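PDB 4NZS: beta-ketothiolase BktB from Ralstonia eutropha, which catalyses the thiolase condensation of acetyl-CoA with propionyl-CoA to beta-ketovaleryl-CoA, and of two acetyl-CoA molecules to acetoacetyl-CoA, supplying polyhydroxyalkanoate synthesis. Local coordinates for residues V12-R17 with R41-R46; R17-T22 with V217-D222; A37-E42 with A260-M265; E123-A128 with S254-A259; L363-A368 with A380-C385. One frame throughout, in Å; residues are numbered along the deposited sequence.

Interaction 1. Residues V12-R17 with R41-R46; sequences VVSGVR and REALAR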
# COMPACT_ATOMS: atom_id res chain seq x y z
N VAL A 12 28.41 9.82 -34.44
CA VAL A 12 27.98 10.48 -33.22
C VAL A 12 28.45 11.91 -33.06
O VAL A 12 29.61 12.17 -32.69
CB VAL A 12 28.47 9.74 -31.98
CG1 VAL A 12 27.69 10.27 -30.78
CG2 VAL A 12 28.31 8.24 -32.18
N VAL A 13 27.52 12.82 -33.23
CA VAL A 13 27.85 14.22 -33.17
C VAL A 13 28.10 14.64 -31.72
O VAL A 13 29.16 15.13 -31.41
CB VAL A 13 26.76 15.07 -33.78
CG1 VAL A 13 27.27 16.51 -33.88
CG2 VAL A 13 26.35 14.54 -35.17
N SER A 14 27.13 14.45 -30.84
CA SER A 14 27.31 14.77 -29.43
C SER A 14 27.01 13.57 -28.55
O SER A 14 26.35 12.60 -28.99
CB SER A 14 26.36 15.88 -29.03
OG SER A 14 25.04 15.37 -28.97
N GLY A 15 27.48 13.65 -27.31
CA GLY A 15 27.33 12.57 -26.34
C GLY A 15 27.45 13.13 -24.94
O GLY A 15 28.45 13.74 -24.62
N VAL A 16 26.46 12.90 -24.07
CA VAL A 16 26.40 13.61 -22.80
C VAL A 16 25.67 12.81 -21.69
O VAL A 16 24.91 11.86 -21.99
CB VAL A 16 25.74 15.01 -23.07
CG1 VAL A 16 24.50 15.28 -22.20
CG2 VAL A 16 26.75 16.14 -22.93
N ARG A 17 25.88 13.20 -20.42
CA ARG A 17 25.27 12.50 -19.30
C ARG A 17 25.12 13.31 -18.01
O ARG A 17 25.87 14.17 -17.75
CB ARG A 17 26.13 11.28 -18.98
CG ARG A 17 27.51 11.58 -18.44
CD ARG A 17 28.07 10.26 -17.90
NE ARG A 17 29.39 10.30 -17.29
CZ ARG A 17 29.63 10.56 -16.01
NH1 ARG A 17 28.65 10.88 -15.18
NH2 ARG A 17 30.86 10.55 -15.56
N ARG A 41 18.06 17.51 -23.97
CA ARG A 41 18.23 18.90 -24.32
C ARG A 41 19.69 19.28 -24.41
O ARG A 41 20.12 19.94 -25.38
CB ARG A 41 17.55 19.82 -23.35
CG ARG A 41 17.31 21.18 -23.96
CD ARG A 41 15.97 21.73 -23.56
NE ARG A 41 16.01 22.15 -22.15
CZ ARG A 41 16.58 23.28 -21.71
NH1 ARG A 41 17.20 24.14 -22.54
NH2 ARG A 41 16.55 23.59 -20.42
N GLU A 42 20.48 18.83 -23.47
CA GLU A 42 21.89 19.17 -23.53
C GLU A 42 22.66 18.61 -24.73
O GLU A 42 23.55 19.27 -25.29
CB GLU A 42 22.60 18.75 -22.26
CG GLU A 42 23.73 19.70 -21.93
CD GLU A 42 23.18 21.10 -21.77
OE1 GLU A 42 23.00 21.77 -22.82
OE2 GLU A 42 22.91 21.51 -20.62
N ALA A 43 22.34 17.40 -25.14
CA ALA A 43 23.09 16.78 -26.18
C ALA A 43 22.76 17.44 -27.51
O ALA A 43 23.53 17.39 -28.43
CB ALA A 43 22.80 15.28 -26.23
N LEU A 44 21.58 18.04 -27.61
CA LEU A 44 21.26 18.83 -28.80
C LEU A 44 22.15 20.07 -28.92
O LEU A 44 22.76 20.34 -29.95
CB LEU A 44 19.79 19.25 -28.77
CG LEU A 44 18.78 18.25 -29.37
CD1 LEU A 44 19.40 17.01 -30.02
CD2 LEU A 44 17.74 17.87 -28.33
N ALA A 45 22.20 20.82 -27.83
CA ALA A 45 23.01 22.01 -27.72
C ALA A 45 24.44 21.80 -28.18
O ALA A 45 24.98 22.62 -28.90
CB ALA A 45 23.00 22.49 -26.27
N ARG A 46 25.07 20.74 -27.71
CA ARG A 46 26.43 20.41 -28.13
C ARG A 46 26.48 20.01 -29.58
O ARG A 46 27.39 20.34 -30.30
CB ARG A 46 27.02 19.31 -27.26
CG ARG A 46 26.76 19.51 -25.79
CD ARG A 46 28.03 19.72 -25.00
NE ARG A 46 27.73 19.78 -23.58
CZ ARG A 46 28.39 20.52 -22.70
NH1 ARG A 46 29.40 21.27 -23.08
NH2 ARG A 46 28.02 20.49 -21.43
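The hydroxyl of Ser14 reaches the helix backbone: OG gives a hydrogen bond to Ala43 O over 2.6 Å. The donor lies 29° out of the carbonyl plane, so the hydroxyl meets the carbonyl oxygen at a tilt. What brings it there is a chi1 of 73°, which lodges OG between the backbone N and the carbonyl carbon of Ser14. The same oxygen also has a weak bond with Val264 N, which ties the helix contact to the adjoining strand 257-267. Ala43 sets its methyl beside the hydroxyl, CB lying 3.5 Å from Ser14 OG, and Arg46 adds an apolar touch, its CB 3.9 Å from Ser14 CB.

Two residues on, Val16 turns to the same helix and divides its branches. CG1 lies 4.0 Å from Glu42 CB, while CG2 meets Arg46 NE at 3.8 Å, the arginine chain lying across the valine. Only the root of Glu42 takes part, because its chain bends at chi2 and carries the carboxylate away from the strand. Arg46 is exposed, and its guanidinium has a long, weak ion pair with Asp203.

The axes of strand 14-17 and helix 41-46 pass 7.2 Å apart, with their N-to-C directions at 146°. Val13 and Ser14 together stand opposite the single residue Val264, which makes a classic bulge in strand 10-22. Helix 32-47 thus runs back across the strand that precedes it, as the first half of a beta-alpha-beta crossover to strand 57-60 in the N-terminal half of the thiolase fold.

Interaction 2. Residues R17-T22 with V217-D222; sequences RTAIGT and VTFDTD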
# COMPACT_ATOMS: atom_id res chain seq x y z
N ARG A 17 25.88 13.20 -20.42
CA ARG A 17 25.27 12.50 -19.30
C ARG A 17 25.12 13.31 -18.01
O ARG A 17 25.87 14.17 -17.75
CB ARG A 17 26.13 11.28 -18.98
CG ARG A 17 27.51 11.58 -18.44
CD ARG A 17 28.07 10.26 -17.90
NE ARG A 17 29.39 10.30 -17.29
CZ ARG A 17 29.63 10.56 -16.01
NH1 ARG A 17 28.65 10.88 -15.18
NH2 ARG A 17 30.86 10.55 -15.56
N THR A 18 24.11 13.02 -17.19
CA THR A 18 24.16 13.45 -15.79
C THR A 18 25.37 12.80 -15.19
O THR A 18 25.91 11.86 -15.77
CB THR A 18 22.93 13.03 -14.96
OG1 THR A 18 22.89 11.61 -14.78
CG2 THR A 18 21.63 13.51 -15.67
N ALA A 19 25.79 13.35 -14.07
CA ALA A 19 26.65 12.66 -13.11
C ALA A 19 25.84 11.56 -12.46
O ALA A 19 24.62 11.61 -12.51
CB ALA A 19 27.11 13.65 -12.04
N ILE A 20 26.49 10.65 -11.74
CA ILE A 20 25.81 9.49 -11.19
C ILE A 20 25.55 9.67 -9.72
O ILE A 20 26.48 10.00 -8.98
CB ILE A 20 26.64 8.23 -11.37
CG1 ILE A 20 26.90 8.02 -12.86
CG2 ILE A 20 25.91 7.03 -10.77
CD1 ILE A 20 28.08 7.11 -13.21
N GLY A 21 24.29 9.41 -9.31
CA GLY A 21 23.89 9.45 -7.93
C GLY A 21 24.01 8.11 -7.18
O GLY A 21 23.92 7.03 -7.79
N THR A 22 24.19 8.19 -5.84
CA THR A 22 24.11 6.99 -5.01
C THR A 22 22.64 6.69 -4.71
O THR A 22 21.76 7.58 -4.74
CB THR A 22 24.93 7.06 -3.68
OG1 THR A 22 24.36 8.03 -2.78
CG2 THR A 22 26.35 7.44 -3.91
N VAL A 217 20.51 23.97 -5.54
CA VAL A 217 21.58 23.00 -5.27
C VAL A 217 21.86 22.22 -6.55
O VAL A 217 20.92 21.74 -7.22
CB VAL A 217 21.14 22.04 -4.16
CG1 VAL A 217 19.67 21.68 -4.31
CG2 VAL A 217 22.00 20.79 -4.16
N THR A 218 23.15 22.08 -6.90
CA THR A 218 23.47 21.48 -8.19
C THR A 218 24.40 20.27 -8.17
O THR A 218 25.41 20.28 -7.52
CB THR A 218 24.05 22.50 -9.17
OG1 THR A 218 25.42 22.18 -9.41
CG2 THR A 218 23.88 23.94 -8.65
N PHE A 219 24.05 19.24 -8.93
CA PHE A 219 24.75 18.00 -8.93
C PHE A 219 25.50 17.77 -10.25
O PHE A 219 24.91 17.70 -11.36
CB PHE A 219 23.79 16.84 -8.59
CG PHE A 219 24.48 15.51 -8.55
CD1 PHE A 219 25.46 15.25 -7.58
CD2 PHE A 219 24.21 14.53 -9.50
CE1 PHE A 219 26.13 14.04 -7.55
CE2 PHE A 219 24.87 13.30 -9.47
CZ PHE A 219 25.83 13.07 -8.50
N ASP A 220 26.82 17.77 -10.12
CA ASP A 220 27.71 17.56 -11.25
C ASP A 220 28.80 16.51 -11.07
O ASP A 220 29.49 16.18 -12.01
CB ASP A 220 28.38 18.88 -11.59
CG ASP A 220 29.17 19.44 -10.43
OD1 ASP A 220 29.25 18.77 -9.39
OD2 ASP A 220 29.70 20.55 -10.55
N THR A 221 28.99 16.02 -9.86
CA THR A 221 30.15 15.20 -9.59
C THR A 221 29.74 13.80 -9.17
O THR A 221 28.99 13.66 -8.23
CB THR A 221 31.02 15.85 -8.51
OG1 THR A 221 32.31 15.25 -8.51
CG2 THR A 221 30.38 15.70 -7.14
N ASP A 222 30.26 12.79 -9.84
CA ASP A 222 29.80 11.45 -9.56
C ASP A 222 30.19 11.14 -8.14
O ASP A 222 31.34 11.11 -7.81
CB ASP A 222 30.50 10.46 -10.48
CG ASP A 222 30.27 10.76 -11.93
OD1 ASP A 222 29.12 10.78 -12.38
OD2 ASP A 222 31.25 10.97 -12.65
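A buried bidentate salt bridge between Arg17 and Asp222 ties strand 10-22 to the chain leaving the small hairpin of strands 208-210 and 217-219. The guanidinium grips the carboxylate end-on: NH1 reaches Asp222 OD1 at 2.8 Å, and NH2 reaches Asp222 OD2 at 3.0 Å in a nearly straight bond of 174°. Both oxygens are met on their syn sides, and the two planes are only 27° apart. Asp222 OD1 keeps its anti lone pair for Ile20 N, 2.7 Å away. Arg17 NH1 also bonds Thr18 O at 3.0 Å, helping to fix the rotation of the guanidinium.

The methyl of Ala19 meets the Phe219 ring obliquely, CB to CE2 being 3.4 Å. Phe219 turns its edge to the backbone, CZ lying 3.2 Å from Ile20 O, near the ring plane. Residues 17-20 are thus held by the carboxylate, through side chain and backbone, and by the Phe219 ring.

Phe201 makes a cation-pi contact with Arg17, whose side chain also lies on Leu363 and Val366 of helix 357-375. Phe219 rests on Val208 of its own hairpin, and the Ile20 side chain, which touches Leu363 and Asn257, is about 7 Å from that of His355, a predicted proton acceptor.

Interaction 3. Residues A37-E42 with A260-M265; sequences ALVVRE and AAAVVM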
# COMPACT_ATOMS: atom_id res chain seq x y z
N ALA A 37 15.04 14.05 -19.90
CA ALA A 37 14.68 15.19 -20.73
C ALA A 37 15.92 16.06 -20.84
O ALA A 37 16.27 16.54 -21.92
CB ALA A 37 13.53 15.96 -20.10
N LEU A 38 16.57 16.24 -19.70
CA LEU A 38 17.74 17.14 -19.56
C LEU A 38 18.79 16.74 -20.56
O LEU A 38 19.04 17.47 -21.50
CB LEU A 38 18.30 17.11 -18.11
CG LEU A 38 19.66 17.75 -17.75
CD1 LEU A 38 19.54 19.18 -17.25
CD2 LEU A 38 20.41 16.96 -16.69
N VAL A 39 19.37 15.55 -20.39
CA VAL A 39 20.44 15.10 -21.29
C VAL A 39 20.01 15.08 -22.74
O VAL A 39 20.82 15.07 -23.64
CB VAL A 39 20.98 13.69 -20.97
CG1 VAL A 39 21.50 13.63 -19.53
CG2 VAL A 39 19.92 12.63 -21.23
N VAL A 40 18.73 15.03 -22.99
CA VAL A 40 18.33 15.14 -24.38
C VAL A 40 18.60 16.57 -24.75
O VAL A 40 19.30 16.82 -25.72
CB VAL A 40 16.89 14.81 -24.61
CG1 VAL A 40 16.50 15.15 -26.05
CG2 VAL A 40 16.66 13.34 -24.32
N ARG A 41 18.06 17.51 -23.97
CA ARG A 41 18.23 18.90 -24.32
C ARG A 41 19.69 19.28 -24.41
O ARG A 41 20.12 19.94 -25.38
CB ARG A 41 17.55 19.82 -23.35
CG ARG A 41 17.31 21.18 -23.96
CD ARG A 41 15.97 21.73 -23.56
NE ARG A 41 16.01 22.15 -22.15
CZ ARG A 41 16.58 23.28 -21.71
NH1 ARG A 41 17.20 24.14 -22.54
NH2 ARG A 41 16.55 23.59 -20.42
N GLU A 42 20.48 18.83 -23.47
CA GLU A 42 21.89 19.17 -23.53
C GLU A 42 22.66 18.61 -24.73
O GLU A 42 23.55 19.27 -25.29
CB GLU A 42 22.60 18.75 -22.26
CG GLU A 42 23.73 19.70 -21.93
CD GLU A 42 23.18 21.10 -21.77
OE1 GLU A 42 23.00 21.77 -22.82
OE2 GLU A 42 22.91 21.51 -20.62
N ALA A 260 21.17 9.47 -16.15
CA ALA A 260 20.80 9.44 -17.58
C ALA A 260 21.99 9.67 -18.52
O ALA A 260 23.11 10.00 -18.11
CB ALA A 260 19.70 10.48 -17.85
N ALA A 261 21.75 9.48 -19.81
CA ALA A 261 22.79 9.71 -20.80
C ALA A 261 22.21 9.75 -22.18
O ALA A 261 21.37 8.90 -22.47
CB ALA A 261 23.80 8.60 -20.77
N ALA A 262 22.70 10.66 -23.04
CA ALA A 262 22.29 10.66 -24.46
C ALA A 262 23.41 10.90 -25.46
O ALA A 262 24.42 11.56 -25.18
CB ALA A 262 21.17 11.67 -24.70
N VAL A 263 23.24 10.33 -26.64
CA VAL A 263 24.08 10.67 -27.75
C VAL A 263 23.19 11.18 -28.84
O VAL A 263 22.09 10.62 -29.05
CB VAL A 263 24.91 9.50 -28.27
CG1 VAL A 263 25.58 8.79 -27.12
CG2 VAL A 263 24.06 8.55 -29.11
N VAL A 264 23.64 12.24 -29.52
CA VAL A 264 23.02 12.58 -30.78
C VAL A 264 23.79 11.89 -31.86
O VAL A 264 24.99 11.91 -31.86
CB VAL A 264 23.02 14.08 -31.08
CG1 VAL A 264 22.49 14.30 -32.49
CG2 VAL A 264 22.15 14.83 -30.05
N MET A 265 23.08 11.27 -32.78
CA MET A 265 23.73 10.63 -33.90
C MET A 265 23.21 11.12 -35.22
O MET A 265 22.19 11.81 -35.31
CB MET A 265 23.50 9.15 -33.86
CG MET A 265 24.42 8.38 -32.96
SD MET A 265 23.48 6.89 -32.65
CE MET A 265 24.69 5.92 -31.78
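Ala260 starts the contact, its CB 4.0 Å from Val39 CG1 on helix 37-42. At Ala261 the side chain points away from the helix, and it is the carbonyl carbon, Ala261 C, that meets Val39 CG2 at 3.8 Å. The methyl of Ala261 turns to the other face of the sheet, where Leu363 of helix 357-375 lies. The strand is therefore packed on both faces, consistent with the layered alpha-beta build of the thiolase fold, with helix 32-47 and helix 357-375 on different sides of one sheet.

Ala262 returns to the helix side. Its CB touches Val39 CG2 at 3.8 Å and also Val39 O at 3.6 Å, so this methyl sits against backbone as well as side chain. With chi1 at -58°, CG2 lies between the Val39 backbone N and carbonyl carbon and touches both alanine methyls, while CG1 adds a contact to Ala260. No hydrogen bond joins the two segments. The 7.2 Å approach of the axes of helix 37-42 and strand 260-265, at 28°, is consistent with the small methyls on this side of the strand. Farther along, Val264 passes beyond Val39 and packs instead on Leu44 and Ala47 of the same helix, and on Ile118 of strand 116-124.

Interaction 4. Residues E123-A128 with S254-A259; sequences ESMSRA and SGLNDA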
# COMPACT_ATOMS: atom_id res chain seq x y z
N GLU A 123 17.78 5.82 -15.47
CA GLU A 123 17.51 4.82 -14.43
C GLU A 123 17.63 5.46 -13.08
O GLU A 123 18.66 6.06 -12.80
CB GLU A 123 18.52 3.68 -14.48
CG GLU A 123 18.09 2.46 -13.70
CD GLU A 123 17.12 1.60 -14.52
OE1 GLU A 123 15.93 1.46 -14.12
OE2 GLU A 123 17.57 1.08 -15.58
N SER A 124 16.59 5.35 -12.25
CA SER A 124 16.55 5.95 -10.92
C SER A 124 16.23 4.90 -9.94
O SER A 124 15.10 4.77 -9.52
CB SER A 124 15.47 7.00 -10.76
OG SER A 124 15.76 7.76 -9.57
N MET A 125 17.23 4.12 -9.56
CA MET A 125 17.02 3.09 -8.58
C MET A 125 16.53 3.69 -7.26
O MET A 125 15.76 3.10 -6.57
CB MET A 125 18.32 2.26 -8.42
CG MET A 125 18.76 1.65 -9.74
SD MET A 125 20.16 0.58 -9.68
CE MET A 125 19.40 -1.02 -9.69
N SER A 126 16.86 4.91 -6.91
CA SER A 126 16.34 5.36 -5.62
C SER A 126 14.85 5.42 -5.64
O SER A 126 14.21 5.23 -4.61
CB SER A 126 16.87 6.76 -5.24
OG SER A 126 18.28 6.88 -5.36
N ARG A 127 14.27 5.71 -6.79
CA ARG A 127 12.83 5.77 -6.89
C ARG A 127 12.21 4.44 -7.36
O ARG A 127 11.05 4.40 -7.82
CB ARG A 127 12.39 6.95 -7.85
CG ARG A 127 12.95 8.30 -7.48
CD ARG A 127 12.67 9.43 -8.52
NE ARG A 127 11.29 9.90 -8.54
CZ ARG A 127 10.75 10.69 -7.62
NH1 ARG A 127 11.47 11.11 -6.61
NH2 ARG A 127 9.47 11.06 -7.70
N ALA A 128 12.90 3.31 -7.20
CA ALA A 128 12.27 2.12 -7.73
C ALA A 128 11.20 1.96 -6.74
O ALA A 128 11.41 2.28 -5.60
CB ALA A 128 13.21 0.90 -7.76
N SER A 254 28.92 -3.83 -7.98
CA SER A 254 28.35 -2.63 -8.55
C SER A 254 27.53 -1.93 -7.52
O SER A 254 26.98 -2.55 -6.63
CB SER A 254 27.40 -3.03 -9.66
OG SER A 254 27.74 -2.40 -10.87
N GLY A 255 27.48 -0.62 -7.61
CA GLY A 255 26.57 0.18 -6.82
C GLY A 255 25.16 0.16 -7.37
O GLY A 255 24.92 -0.36 -8.45
N LEU A 256 24.23 0.70 -6.60
CA LEU A 256 22.88 0.96 -7.05
C LEU A 256 22.76 2.47 -7.21
O LEU A 256 23.05 3.22 -6.30
CB LEU A 256 21.89 0.48 -6.01
CG LEU A 256 22.18 -0.88 -5.41
CD1 LEU A 256 21.50 -1.02 -4.07
CD2 LEU A 256 21.76 -1.97 -6.36
N ASN A 257 22.36 2.92 -8.39
CA ASN A 257 22.62 4.29 -8.71
C ASN A 257 21.62 4.91 -9.64
O ASN A 257 20.91 4.21 -10.34
CB ASN A 257 24.01 4.36 -9.30
CG ASN A 257 25.09 4.11 -8.25
OD1 ASN A 257 25.52 5.04 -7.53
ND2 ASN A 257 25.54 2.85 -8.16
N ASP A 258 21.61 6.24 -9.67
CA ASP A 258 20.65 7.01 -10.45
C ASP A 258 21.35 7.75 -11.64
O ASP A 258 22.39 8.38 -11.40
CB ASP A 258 19.98 8.03 -9.53
CG ASP A 258 19.28 7.42 -8.30
OD1 ASP A 258 18.52 6.44 -8.41
OD2 ASP A 258 19.42 8.01 -7.20
N ALA A 259 20.84 7.68 -12.89
CA ALA A 259 21.41 8.53 -13.97
C ALA A 259 20.73 8.53 -15.31
O ALA A 259 19.83 7.74 -15.58
CB ALA A 259 22.85 8.20 -14.19
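Asp258 occupies the tight part of this contact, where its carboxylate faces the turn formed by Ser124, Met125 and Ser126. OD1 takes a hydrogen bond from Ser126 N on its syn lone pair, 2.7 Å long and almost straight at 175°. Met125 N is also close to OD1, but its angle is poor and it does not count as a bond. Ser124, whose chi1 of -164° turns OG to the Asp258 side, gives only a weak bond from OG to Asp258 OD1 at 3.3 Å. Ser126 OG also faces OD2, at a modelled separation too short for its length to be trusted; that hydroxyl has a further bond with Gly24 N.

Next to the carboxylate, Glu123 and Ala259 form an antiparallel hydrogen-bonded pair: Glu123 N to Ala259 O is 2.8 Å, and Ala259 N to Glu123 O is 2.7 Å. Strands 116-124 and 257-267 are neighbours in the main sheet of the thiolase fold, and the chain of the first runs on into a short 3-10 turn at 125-126. The Glu123 carboxylate leads away to Val62 N and Ile63 N, its side chain about 8 Å from that of Cys95, the acyl-thioester residue by similarity.

The partly exposed Leu256 marks the looser side. Met125 crosses it at about a right angle, SD 4.1 Å from Leu256 CB, and Asn257 N offers SD only a weak bond at 3.5 Å. Past the turn, Ser126 O and Ala128 O accept bonds from Trp137 and Arg136 of the second subunit.

Interaction 5. Residues L363-A368 with A380-C385; sequences LITVKA and ALVTMC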
# COMPACT_ATOMS: atom_id res chain seq x y z
N LEU A 363 25.78 5.46 -20.76
CA LEU A 363 26.58 6.33 -19.99
C LEU A 363 28.04 6.12 -20.30
O LEU A 363 28.81 7.07 -20.62
CB LEU A 363 26.30 6.00 -18.55
CG LEU A 363 26.99 6.92 -17.62
CD1 LEU A 363 25.94 7.47 -16.67
CD2 LEU A 363 28.14 6.22 -16.91
N ILE A 364 28.44 4.87 -20.19
CA ILE A 364 29.79 4.51 -20.51
C ILE A 364 30.09 4.78 -22.00
O ILE A 364 31.23 5.05 -22.36
CB ILE A 364 30.11 3.02 -20.18
CG1 ILE A 364 29.30 2.06 -21.04
CG2 ILE A 364 29.92 2.75 -18.68
CD1 ILE A 364 29.47 0.61 -20.64
N THR A 365 29.08 4.73 -22.86
CA THR A 365 29.32 5.10 -24.23
C THR A 365 29.84 6.54 -24.22
O THR A 365 30.98 6.80 -24.58
CB THR A 365 28.09 4.89 -25.09
OG1 THR A 365 27.89 3.48 -25.24
CG2 THR A 365 28.27 5.45 -26.46
N VAL A 366 29.06 7.45 -23.68
CA VAL A 366 29.48 8.84 -23.52
C VAL A 366 30.84 8.96 -22.83
O VAL A 366 31.71 9.80 -23.20
CB VAL A 366 28.41 9.61 -22.73
CG1 VAL A 366 28.94 10.95 -22.26
CG2 VAL A 366 27.16 9.76 -23.61
N LYS A 367 31.09 8.10 -21.86
CA LYS A 367 32.44 8.11 -21.32
C LYS A 367 33.50 7.82 -22.37
O LYS A 367 34.52 8.46 -22.41
CB LYS A 367 32.62 7.07 -20.26
CG LYS A 367 32.01 7.45 -18.98
CD LYS A 367 32.03 6.19 -18.15
CE LYS A 367 33.36 5.96 -17.53
NZ LYS A 367 33.21 4.99 -16.43
N ALA A 368 33.24 6.84 -23.21
CA ALA A 368 34.33 6.17 -23.92
C ALA A 368 34.79 7.01 -25.07
O ALA A 368 35.95 7.41 -25.11
CB ALA A 368 33.89 4.79 -24.39
N ALA A 380 37.59 1.84 -30.49
CA ALA A 380 36.92 1.89 -29.16
C ALA A 380 35.85 0.80 -28.90
O ALA A 380 35.00 0.55 -29.76
CB ALA A 380 36.30 3.26 -28.97
N LEU A 381 35.89 0.20 -27.71
CA LEU A 381 35.00 -0.91 -27.32
C LEU A 381 34.22 -0.70 -26.01
O LEU A 381 34.80 -0.68 -24.92
CB LEU A 381 35.77 -2.21 -27.18
CG LEU A 381 35.01 -3.38 -26.49
CD1 LEU A 381 33.94 -3.96 -27.38
CD2 LEU A 381 35.95 -4.48 -26.06
N VAL A 382 32.91 -0.64 -26.14
CA VAL A 382 32.01 -0.69 -25.01
C VAL A 382 31.26 -2.00 -25.09
O VAL A 382 30.79 -2.42 -26.14
CB VAL A 382 31.01 0.51 -24.96
CG1 VAL A 382 31.56 1.66 -24.13
CG2 VAL A 382 30.65 1.03 -26.34
N THR A 383 31.14 -2.63 -23.93
CA THR A 383 30.31 -3.80 -23.78
C THR A 383 29.87 -3.92 -22.33
O THR A 383 30.39 -3.25 -21.43
CB THR A 383 31.13 -5.02 -24.18
OG1 THR A 383 30.31 -6.20 -24.12
CG2 THR A 383 32.32 -5.16 -23.24
N MET A 384 28.90 -4.78 -22.08
CA MET A 384 28.56 -5.16 -20.72
C MET A 384 27.77 -6.46 -20.73
O MET A 384 27.21 -6.85 -21.79
CB MET A 384 27.74 -4.08 -19.99
CG MET A 384 26.37 -3.79 -20.61
SD MET A 384 26.47 -2.23 -21.46
CE MET A 384 24.89 -2.01 -22.19
N CYS A 385 27.73 -7.10 -19.55
CA CYS A 385 26.93 -8.31 -19.33
C CYS A 385 25.55 -7.86 -19.00
O CYS A 385 25.39 -6.79 -18.42
CB CYS A 385 27.46 -9.12 -18.16
SG CYS A 385 27.67 -8.08 -16.71
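Val382 sets CG1 against the helix, overlapping Ile364 and Ala368 at once: it lies 3.8 Å from Ile364 CG1 and 3.9 Å from Ala368 CB. The same methyl also touches the helix backbone at Ile364 O. The side chains of Ile364 and Val382 lie alongside each other, pointing opposite ways. The other branch, Val382 CG2, turns toward Thr365 and stops 3.9 Å from OG1, with the valine lying across the threonine side chain. That is packing alone, since the Thr365 hydroxyl is bonded to Gly361 O one turn back in its own helix.

Helix 363-368 and strand 380-385 run nearly antiparallel, their axes at 160° and 8.8 Å apart. They belong to an antiparallel helix-strand pair, successive in the chain, in the C-terminal half of the thiolase fold, where helix 357-375 lies against the sheet and strand 379-386 runs between strands 390-398 and 319-322. Cys385, a predicted proton acceptor, lies near the end of this strand.

Toward that end the contact thins. Ile364 has CG1 between its backbone N and carbonyl carbon (chi1 65°), and its extended chi2 carries CD1 along the strand to 4.0 Å from Thr383 O. CD1 then comes within 4.2 Å of Met384 SD. The Met384 side chain in turn lies about 5 Å from that of Cys95, which by similarity carries the acyl-thioester intermediate, and about 6 Å from that of His355, a predicted proton acceptor.

All five contacts are largely buried, but interaction 1 reaches the surface through Arg46 and interaction 2 through the turn at Asp220. Interactions 1 and 3, with centres about 5 Å apart, lay the same helix 32-47 over neighbouring strands; interaction 1 adds a hydroxyl bond to its packing, whereas interaction 3 has no hydrogen bond. Interactions 3 and 4 continue along strand 257-267, from helix cover to strand pairing. Arg17 ends the first segment of interaction 1 but does its bonding in interaction 2, and it also packs on the helix of interaction 5. Ionic chemistry appears in interaction 2 and carboxylate-to-backbone bonding in interactions 2 and 4, whose Ile20 and Asn257 side chains come near His355, whereas interaction 5 approaches the probable catalytic residues with apolar side chains.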